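Side-chain contacts in putative uronate isomerase (Thermotoga maritima, PDB 4NAR), which is of uncertain function, being named as a putative uronate isomerase but carrying a lactate racemase-type N-terminal domain that suggests, without proving, racemase activity: residues Lys50-Tyr53 / Arg54-Glu58; Gly169-Thr173 / Glu174-Thr178; Gly392-Pro396 / Ser397-Lys401. One frame throughout, in Å; residues are numbered along the deposited sequence.

Contact 1 of 3, residues Lys50-Tyr53 / Arg54-Glu58; sequences KNLY and RFLLE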
loop_
_atom_site.group_PDB
_atom_site.type_symbol
_atom_site.label_atom_id
_atom_site.label_comp_id
_atom_site.label_asym_id
_atom_site.label_seq_id
_atom_site.Cartn_x
_atom_site.Cartn_y
_atom_site.Cartn_z
ATOM N N LYS A 50 18.867 -9.881 -3.316
ATOM C CA LYS A 50 20.064 -10.678 -3.059
ATOM C C LYS A 50 20.909 -10.879 -4.329
ATOM O O LYS A 50 22.139 -10.873 -4.265
ATOM C CB LYS A 50 19.701 -12.014 -2.388
ATOM C CG LYS A 50 19.600 -13.214 -3.324
ATOM C CD LYS A 50 18.971 -14.421 -2.625
ATOM C CE LYS A 50 19.063 -15.674 -3.500
ATOM N NZ LYS A 50 18.056 -16.690 -3.083
ATOM N N ASN A 51 20.255 -11.028 -5.481
ATOM C CA ASN A 51 20.987 -11.232 -6.729
ATOM C C ASN A 51 21.573 -9.934 -7.244
ATOM O O ASN A 51 22.713 -9.914 -7.716
ATOM C CB ASN A 51 20.128 -11.922 -7.785
ATOM C CG ASN A 51 20.013 -13.418 -7.540
ATOM O OD1 ASN A 51 21.027 -14.123 -7.472
ATOM N ND2 ASN A 51 18.781 -13.908 -7.374
ATOM N N LEU A 52 20.802 -8.849 -7.124
ATOM C CA LEU A 52 21.299 -7.517 -7.458
ATOM C C LEU A 52 22.579 -7.213 -6.692
ATOM O O LEU A 52 23.567 -6.755 -7.273
ATOM C CB LEU A 52 20.250 -6.462 -7.123
ATOM C CG LEU A 52 20.525 -5.039 -7.603
ATOM C CD1 LEU A 52 20.651 -5.004 -9.125
ATOM C CD2 LEU A 52 19.410 -4.121 -7.141
ATOM N N TYR A 53 22.557 -7.490 -5.389
ATOM C CA TYR A 53 23.714 -7.253 -4.528
ATOM C C TYR A 53 24.904 -8.114 -4.939
ATOM O O TYR A 53 26.033 -7.639 -4.970
ATOM C CB TYR A 53 23.341 -7.521 -3.071
ATOM C CG TYR A 53 24.501 -7.614 -2.095
ATOM C CD1 TYR A 53 25.207 -6.477 -1.705
ATOM C CD2 TYR A 53 24.857 -8.836 -1.518
ATOM C CE1 TYR A 53 26.255 -6.561 -0.789
ATOM C CE2 TYR A 53 25.901 -8.928 -0.598
ATOM C CZ TYR A 53 26.593 -7.789 -0.241
ATOM O OH TYR A 53 27.629 -7.875 0.664
ATOM N N ARG A 54 24.641 -9.379 -5.259
ATOM C CA ARG A 54 25.698 -10.305 -5.632
ATOM C C ARG A 54 26.472 -9.800 -6.857
ATOM O O ARG A 54 27.701 -9.664 -6.824
ATOM C CB ARG A 54 25.105 -11.681 -5.909
ATOM C CG ARG A 54 25.988 -12.827 -5.461
ATOM C CD ARG A 54 26.729 -13.479 -6.623
ATOM N NE ARG A 54 27.030 -14.874 -6.309
ATOM C CZ ARG A 54 26.229 -15.894 -6.607
ATOM N NH1 ARG A 54 25.084 -15.678 -7.251
ATOM N NH2 ARG A 54 26.575 -17.133 -6.266
ATOM N N PHE A 55 25.734 -9.514 -7.926
ATOM C CA PHE A 55 26.305 -8.973 -9.153
ATOM C C PHE A 55 26.985 -7.630 -8.943
ATOM O O PHE A 55 27.995 -7.333 -9.589
ATOM C CB PHE A 55 25.216 -8.841 -10.216
ATOM C CG PHE A 55 24.627 -10.159 -10.636
ATOM C CD1 PHE A 55 25.410 -11.307 -10.667
ATOM C CD2 PHE A 55 23.286 -10.258 -10.983
ATOM C CE1 PHE A 55 24.871 -12.530 -11.053
ATOM C CE2 PHE A 55 22.738 -11.476 -11.371
ATOM C CZ PHE A 55 23.532 -12.612 -11.405
ATOM N N LEU A 56 26.423 -6.813 -8.058
ATOM C CA LEU A 56 27.047 -5.540 -7.725
ATOM C C LEU A 56 28.400 -5.742 -7.047
ATOM O O LEU A 56 29.335 -4.978 -7.298
ATOM C CB LEU A 56 26.135 -4.696 -6.834
ATOM C CG LEU A 56 25.417 -3.503 -7.462
ATOM C CD1 LEU A 56 25.509 -3.522 -8.985
ATOM C CD2 LEU A 56 23.974 -3.485 -7.000
ATOM N N LEU A 57 28.503 -6.752 -6.187
ATOM C CA LEU A 57 29.783 -7.068 -5.563
ATOM C C LEU A 57 30.850 -7.374 -6.618
ATOM O O LEU A 57 31.960 -6.837 -6.557
ATOM C CB LEU A 57 29.653 -8.253 -4.614
ATOM C CG LEU A 57 29.330 -7.932 -3.160
ATOM C CD1 LEU A 57 29.429 -9.199 -2.322
ATOM C CD2 LEU A 57 30.255 -6.839 -2.616
ATOM N N GLU A 58 30.496 -8.217 -7.590
ATOM C CA GLU A 58 31.419 -8.653 -8.647
ATOM C C GLU A 58 31.968 -7.509 -9.499
ATOM O O GLU A 58 33.027 -7.643 -10.114
ATOM C CB GLU A 58 30.761 -9.710 -9.549
ATOM C CG GLU A 58 30.754 -11.115 -8.962
ATOM C CD GLU A 58 29.663 -12.003 -9.566
ATOM O OE1 GLU A 58 29.120 -11.649 -10.643
ATOM O OE2 GLU A 58 29.343 -13.054 -8.953
#

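Contact 2 of 3, residues Gly169-Thr173 / Glu174-Thr178; sequences GIAST and EVVDT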
loop_
_atom_site.group_PDB
_atom_site.type_symbol
_atom_site.label_atom_id
_atom_site.label_comp_id
_atom_site.label_asym_id
_atom_site.label_seq_id
_atom_site.Cartn_x
_atom_site.Cartn_y
_atom_site.Cartn_z
ATOM N N GLY A 169 5.558 5.764 0.070
ATOM C CA GLY A 169 6.642 4.935 0.580
ATOM C C GLY A 169 7.723 5.593 1.430
ATOM O O GLY A 169 8.042 5.119 2.538
ATOM N N ILE A 170 8.298 6.679 0.922
ATOM C CA ILE A 170 9.383 7.346 1.625
ATOM C C ILE A 170 9.129 8.849 1.681
ATOM O O ILE A 170 10.053 9.675 1.596
ATOM C CB ILE A 170 10.728 7.068 0.936
ATOM C CG1 ILE A 170 10.646 7.518 -0.530
ATOM C CG2 ILE A 170 11.100 5.576 1.060
ATOM C CD1 ILE A 170 11.890 7.294 -1.315
ATOM N N ALA A 171 7.860 9.191 1.832
ATOM C CA ALA A 171 7.442 10.585 1.815
ATOM C C ALA A 171 7.044 11.028 3.231
ATOM O O ALA A 171 7.619 10.570 4.248
ATOM C CB ALA A 171 6.289 10.775 0.829
ATOM N N SER A 172 6.047 11.902 3.297
ATOM C CA SER A 172 5.589 12.393 4.577
ATOM C C SER A 172 4.159 12.902 4.519
ATOM O O SER A 172 3.477 12.811 3.486
ATOM C CB SER A 172 6.540 13.471 5.113
ATOM O OG SER A 172 6.832 14.446 4.124
ATOM N N THR A 173 3.753 13.487 5.637
ATOM C CA THR A 173 2.364 13.722 5.979
ATOM C C THR A 173 1.534 14.519 4.980
ATOM O O THR A 173 0.438 14.092 4.610
ATOM C CB THR A 173 2.292 14.406 7.347
ATOM O OG1 THR A 173 2.790 13.488 8.322
ATOM C CG2 THR A 173 0.865 14.773 7.698
ATOM N N GLU A 174 2.039 15.676 4.564
ATOM C CA GLU A 174 1.208 16.606 3.809
ATOM C C GLU A 174 0.759 16.015 2.485
ATOM O O GLU A 174 -0.449 15.965 2.211
ATOM C CB GLU A 174 1.898 17.954 3.581
ATOM C CG GLU A 174 2.416 18.619 4.838
ATOM C CD GLU A 174 3.866 18.226 5.127
ATOM O OE1 GLU A 174 4.236 17.028 4.911
ATOM O OE2 GLU A 174 4.635 19.122 5.563
ATOM N N VAL A 175 1.714 15.560 1.671
ATOM C CA VAL A 175 1.359 15.052 0.356
ATOM C C VAL A 175 0.550 13.747 0.453
ATOM O O VAL A 175 -0.352 13.494 -0.363
ATOM C CB VAL A 175 2.615 14.888 -0.552
ATOM C CG1 VAL A 175 3.613 13.865 0.060
ATOM C CG2 VAL A 175 2.217 14.527 -1.988
ATOM N N VAL A 176 0.847 12.938 1.468
ATOM C CA VAL A 176 0.170 11.657 1.647
ATOM C C VAL A 176 -1.288 11.853 2.125
ATOM O O VAL A 176 -2.210 11.155 1.666
ATOM C CB VAL A 176 0.990 10.727 2.580
ATOM C CG1 VAL A 176 0.172 9.484 2.999
ATOM C CG2 VAL A 176 2.339 10.335 1.894
ATOM N N ASP A 177 -1.499 12.811 3.025
ATOM C CA ASP A 177 -2.852 13.171 3.453
ATOM C C ASP A 177 -3.687 13.576 2.237
ATOM O O ASP A 177 -4.846 13.143 2.078
ATOM C CB ASP A 177 -2.824 14.336 4.450
ATOM C CG ASP A 177 -2.478 13.892 5.882
ATOM O OD1 ASP A 177 -1.907 12.783 6.077
ATOM O OD2 ASP A 177 -2.778 14.672 6.819
ATOM N N THR A 178 -3.069 14.400 1.388
ATOM C CA THR A 178 -3.702 14.964 0.208
ATOM C C THR A 178 -4.137 13.890 -0.774
ATOM O O THR A 178 -5.276 13.924 -1.256
ATOM C CB THR A 178 -2.756 15.942 -0.522
ATOM O OG1 THR A 178 -2.490 17.067 0.323
ATOM C CG2 THR A 178 -3.368 16.426 -1.844
#

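Contact 3 of 3, residues Gly392-Pro396 / Ser397-Lys401; sequences GYMDP and SKIKK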
loop_
_atom_site.group_PDB
_atom_site.type_symbol
_atom_site.label_atom_id
_atom_site.label_comp_id
_atom_site.label_asym_id
_atom_site.label_seq_id
_atom_site.Cartn_x
_atom_site.Cartn_y
_atom_site.Cartn_z
ATOM N N GLY A 392 -18.193 -4.239 14.291
ATOM C CA GLY A 392 -18.714 -5.463 14.877
ATOM C C GLY A 392 -17.626 -6.328 15.498
ATOM O O GLY A 392 -16.430 -6.014 15.386
ATOM N N TYR A 393 -18.033 -7.426 16.147
ATOM C CA TYR A 393 -17.088 -8.347 16.791
ATOM C C TYR A 393 -17.492 -9.812 16.622
ATOM O O TYR A 393 -18.677 -10.147 16.644
ATOM C CB TYR A 393 -16.961 -8.039 18.290
ATOM C CG TYR A 393 -16.119 -9.043 19.071
ATOM C CD1 TYR A 393 -16.704 -10.145 19.706
ATOM C CD2 TYR A 393 -14.733 -8.891 19.167
ATOM C CE1 TYR A 393 -15.927 -11.061 20.410
ATOM C CE2 TYR A 393 -13.952 -9.799 19.877
ATOM C CZ TYR A 393 -14.555 -10.876 20.498
ATOM O OH TYR A 393 -13.773 -11.770 21.196
HETATM N N MSE A 394 -16.495 -10.679 16.466
HETATM C CA MSE A 394 -16.707 -12.121 16.578
HETATM C C MSE A 394 -15.503 -12.716 17.275
HETATM O O MSE A 394 -14.359 -12.333 16.994
HETATM C CB MSE A 394 -16.914 -12.795 15.212
HETATM C CG MSE A 394 -18.360 -12.866 14.754
HETATM SE SE MSE A 394 -18.560 -13.836 13.053
HETATM C CE MSE A 394 -20.382 -13.270 12.619
ATOM N N ASP A 395 -15.769 -13.627 18.208
ATOM C CA ASP A 395 -14.721 -14.377 18.878
ATOM C C ASP A 395 -13.949 -15.112 17.795
ATOM O O ASP A 395 -14.533 -15.939 17.087
ATOM C CB ASP A 395 -15.354 -15.385 19.836
ATOM C CG ASP A 395 -14.355 -15.993 20.812
ATOM O OD1 ASP A 395 -13.123 -15.977 20.541
ATOM O OD2 ASP A 395 -14.819 -16.501 21.864
ATOM N N PRO A 396 -12.644 -14.801 17.650
ATOM C CA PRO A 396 -11.789 -15.424 16.626
ATOM C C PRO A 396 -11.651 -16.935 16.812
ATOM O O PRO A 396 -11.391 -17.646 15.834
ATOM C CB PRO A 396 -10.420 -14.750 16.837
ATOM C CG PRO A 396 -10.452 -14.249 18.266
ATOM C CD PRO A 396 -11.892 -13.832 18.473
ATOM N N SER A 397 -11.819 -17.416 18.043
ATOM C CA SER A 397 -11.684 -18.845 18.317
ATOM C C SER A 397 -12.897 -19.624 17.817
ATOM O O SER A 397 -12.834 -20.839 17.658
ATOM C CB SER A 397 -11.487 -19.103 19.813
ATOM O OG SER A 397 -12.719 -18.989 20.510
ATOM N N LYS A 398 -14.004 -18.925 17.580
ATOM C CA LYS A 398 -15.228 -19.577 17.120
ATOM C C LYS A 398 -15.398 -19.532 15.605
ATOM O O LYS A 398 -16.402 -20.021 15.078
ATOM C CB LYS A 398 -16.467 -18.960 17.781
ATOM C CG LYS A 398 -16.886 -19.630 19.085
ATOM C CD LYS A 398 -15.928 -19.296 20.222
ATOM C CE LYS A 398 -16.203 -20.161 21.462
ATOM N NZ LYS A 398 -14.917 -20.502 22.172
ATOM N N ILE A 399 -14.434 -18.941 14.904
ATOM C CA ILE A 399 -14.514 -18.854 13.445
ATOM C C ILE A 399 -13.861 -20.068 12.768
ATOM O O ILE A 399 -12.679 -20.330 12.985
ATOM C CB ILE A 399 -13.853 -17.567 12.923
ATOM C CG1 ILE A 399 -14.414 -16.338 13.644
ATOM C CG2 ILE A 399 -14.064 -17.440 11.409
ATOM C CD1 ILE A 399 -15.884 -16.087 13.368
ATOM N N LYS A 400 -14.618 -20.795 11.945
ATOM C CA LYS A 400 -14.108 -22.016 11.286
ATOM C C LYS A 400 -14.617 -22.168 9.852
ATOM O O LYS A 400 -15.799 -21.903 9.584
ATOM C CB LYS A 400 -14.442 -23.265 12.118
ATOM C CG LYS A 400 -13.396 -23.555 13.197
ATOM C CD LYS A 400 -14.018 -24.120 14.471
ATOM C CE LYS A 400 -15.119 -23.213 15.002
ATOM N NZ LYS A 400 -15.834 -23.835 16.158
ATOM N N LYS A 401 -13.734 -22.587 8.937
ATOM C CA LYS A 401 -14.072 -22.611 7.509
ATOM C C LYS A 401 -15.363 -23.367 7.184
ATOM O O LYS A 401 -16.114 -22.948 6.296
ATOM C CB LYS A 401 -12.915 -23.146 6.645
ATOM C CG LYS A 401 -12.436 -24.538 7.019
ATOM C CD LYS A 401 -11.057 -24.880 6.413
ATOM C CE LYS A 401 -10.256 -25.747 7.404
ATOM N NZ LYS A 401 -8.977 -26.308 6.860
#

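Contact 1 of 3, residues Lys50-Tyr53 / Arg54-Glu58
Leu57 lies over one face of the Tyr53 ring, one helical turn further on. Its CG stands 4.3 Å from the ring centroid of Tyr53 and 22° off the ring normal, which meets the geometry of a CH-pi contact, though offset toward the rim. The methyl Leu57 CD1 lies 3.8 Å from Tyr53 CZ, at the hydroxyl end of the ring. Tyr53 chi1 of 167° puts CG anti to the backbone N and beside the carbonyl carbon, on the side of the next turn, where Leu57 lies.

A second apolar pair runs alongside: Leu52 and Leu56 point the same way, and Leu52 CG meets Leu56 CD2 at 3.8 Å.

Backbone bonds set this i to i+4 spacing. Leu57 N donates to Tyr53 O over 2.9 Å and Leu56 N to Leu52 O over 3.0 Å; of the four such bonds here the straightest is Phe55 N to Asn51 O, 3.1 Å and 176° at the hydrogen.

Polar ends find partners outside: Tyr53 OH is hydrogen-bonded to Glu91 OE1, and Asn51 ND2 to Leu47 O and Glu12 OE1. Helix 45-58, the crossover between strands 31-36 and 63-68, packs Leu52 and Leu56 against Val23 of helix 12-24 and Phe146 of strand 144-150, and sets the Tyr53 ring edge-to-face with Phe64.

Contact 2 of 3, residues Gly169-Thr173 / Glu174-Thr178
Asp177 lies alongside Thr173 in the first turn of helix 173-186; its backbone N donates to Thr173 O over 2.8 Å at 163°. From there the side chain can be followed outward. CB rests 3.3 Å from Thr173 O. A chi1 of -80° sets CG beside its own backbone N, the atom bonded to Thr173 O, and so CG lies 3.2 Å from that oxygen. At the tip the two branches differ: OD1 comes within 3.1 Å of Thr173 O, a pair of acceptors and not a hydrogen bond, whereas OD2 meets the methyl Thr173 CG2 at 3.7 Å. Asp177 also touches Asn346 and Asn348.

Ser172 holds the N-cap position without a capping bond from its side chain; OG bonds Lys133 O instead. Its carbonyl accepts a weak bond from Val176 N and is packed by Val176 CG2 at 3.2 Å. Ala171 CB meets Val176 CG2 at 4.1 Å and, slightly further off, Val175 CG1. Val176 also lies about 4 Å from a bound sulfate, probably a crystallisation component.

Glu174 O takes Thr178 N and Thr178 OG1 from opposite faces of its plane. The chemistry implies a helix start closed by backbone bonds to Ser172 O and Thr173 O, while Ser172 OG and Glu174 OE2 turn to Lys133, the latter in a salt bridge; the helix dipole would probably offset the closeness of Asp177 OD1 to Thr173 O.

Contact 3 of 3, residues Gly392-Pro396 / Ser397-Lys401
Asp395 OD1 is gripped twice by Ser397: the backbone N donates to it over 3.2 Å, and OG adds a weak bond of 3.0 Å. A side-chain oxygen accepting from the backbone N two residues on defines an Asx turn, here spanning Asp395-Pro396-Ser397. The N-H comes from above the carboxylate plane.

A type I beta turn is superposed on it, as the backbone angles of Pro396 (-62/-26) and Ser397 (-75/-18) indicate. It is closed by Lys398 N donating to Asp395 O over 3.1 Å, well above the carbonyl plane. Asp395 thus accepts through both its side chain and its carbonyl. One residue further on, Ile399 N makes a weak 3.4 Å bond to Pro396 O; with Lys398 at -96/1, this is consistent with a second, overlapping turn.

With CG anti to the backbone N, the Asp395 carboxylate is carried over the turn, where it meets Lys398. The lysine chain, bent at chi2, crosses it obliquely, and its CD lies 3.4 Å from Asp395 OD2. Lys398 NZ donates instead to Ser397 OG. It is 4.0 Å from Asp395 OD2, beyond a salt bridge, and would probably favour the charged carboxylate.

Away from these polar groups, Pro396 and Ile399 pack on Tyr307 of strand 302-308. Trp411 of strand 409-412 also touches Ile399. Met394, deposited as selenomethionine, crosses Ile399 at about a right angle, its SE 3.5 Å from Ile399 CD1, the same methyl that meets Met394 CB at 3.9 Å.

From the N terminus the three contacts follow in series, each closed before the next opens, so none nests in or crosses another. Contact 1 stays within one helix and closes no loop; that helix crosses between two neighbouring strands of the seven-stranded mixed sheet. Contact 2 joins the loop after strand 158-159 to the helix it starts, 173-186, beside strand 130-135 and helix 347-357, the latter from later in the chain. Contact 3 closes a tight turn after edge strand 392-393 of the five-stranded parallel sheet, on the way to the opposite edge, 409-412. Contacts 2 and 3 lie on opposite sides of the chain's centre; contacts 1 and 3 are the furthest apart, their centres about 46 Å from each other.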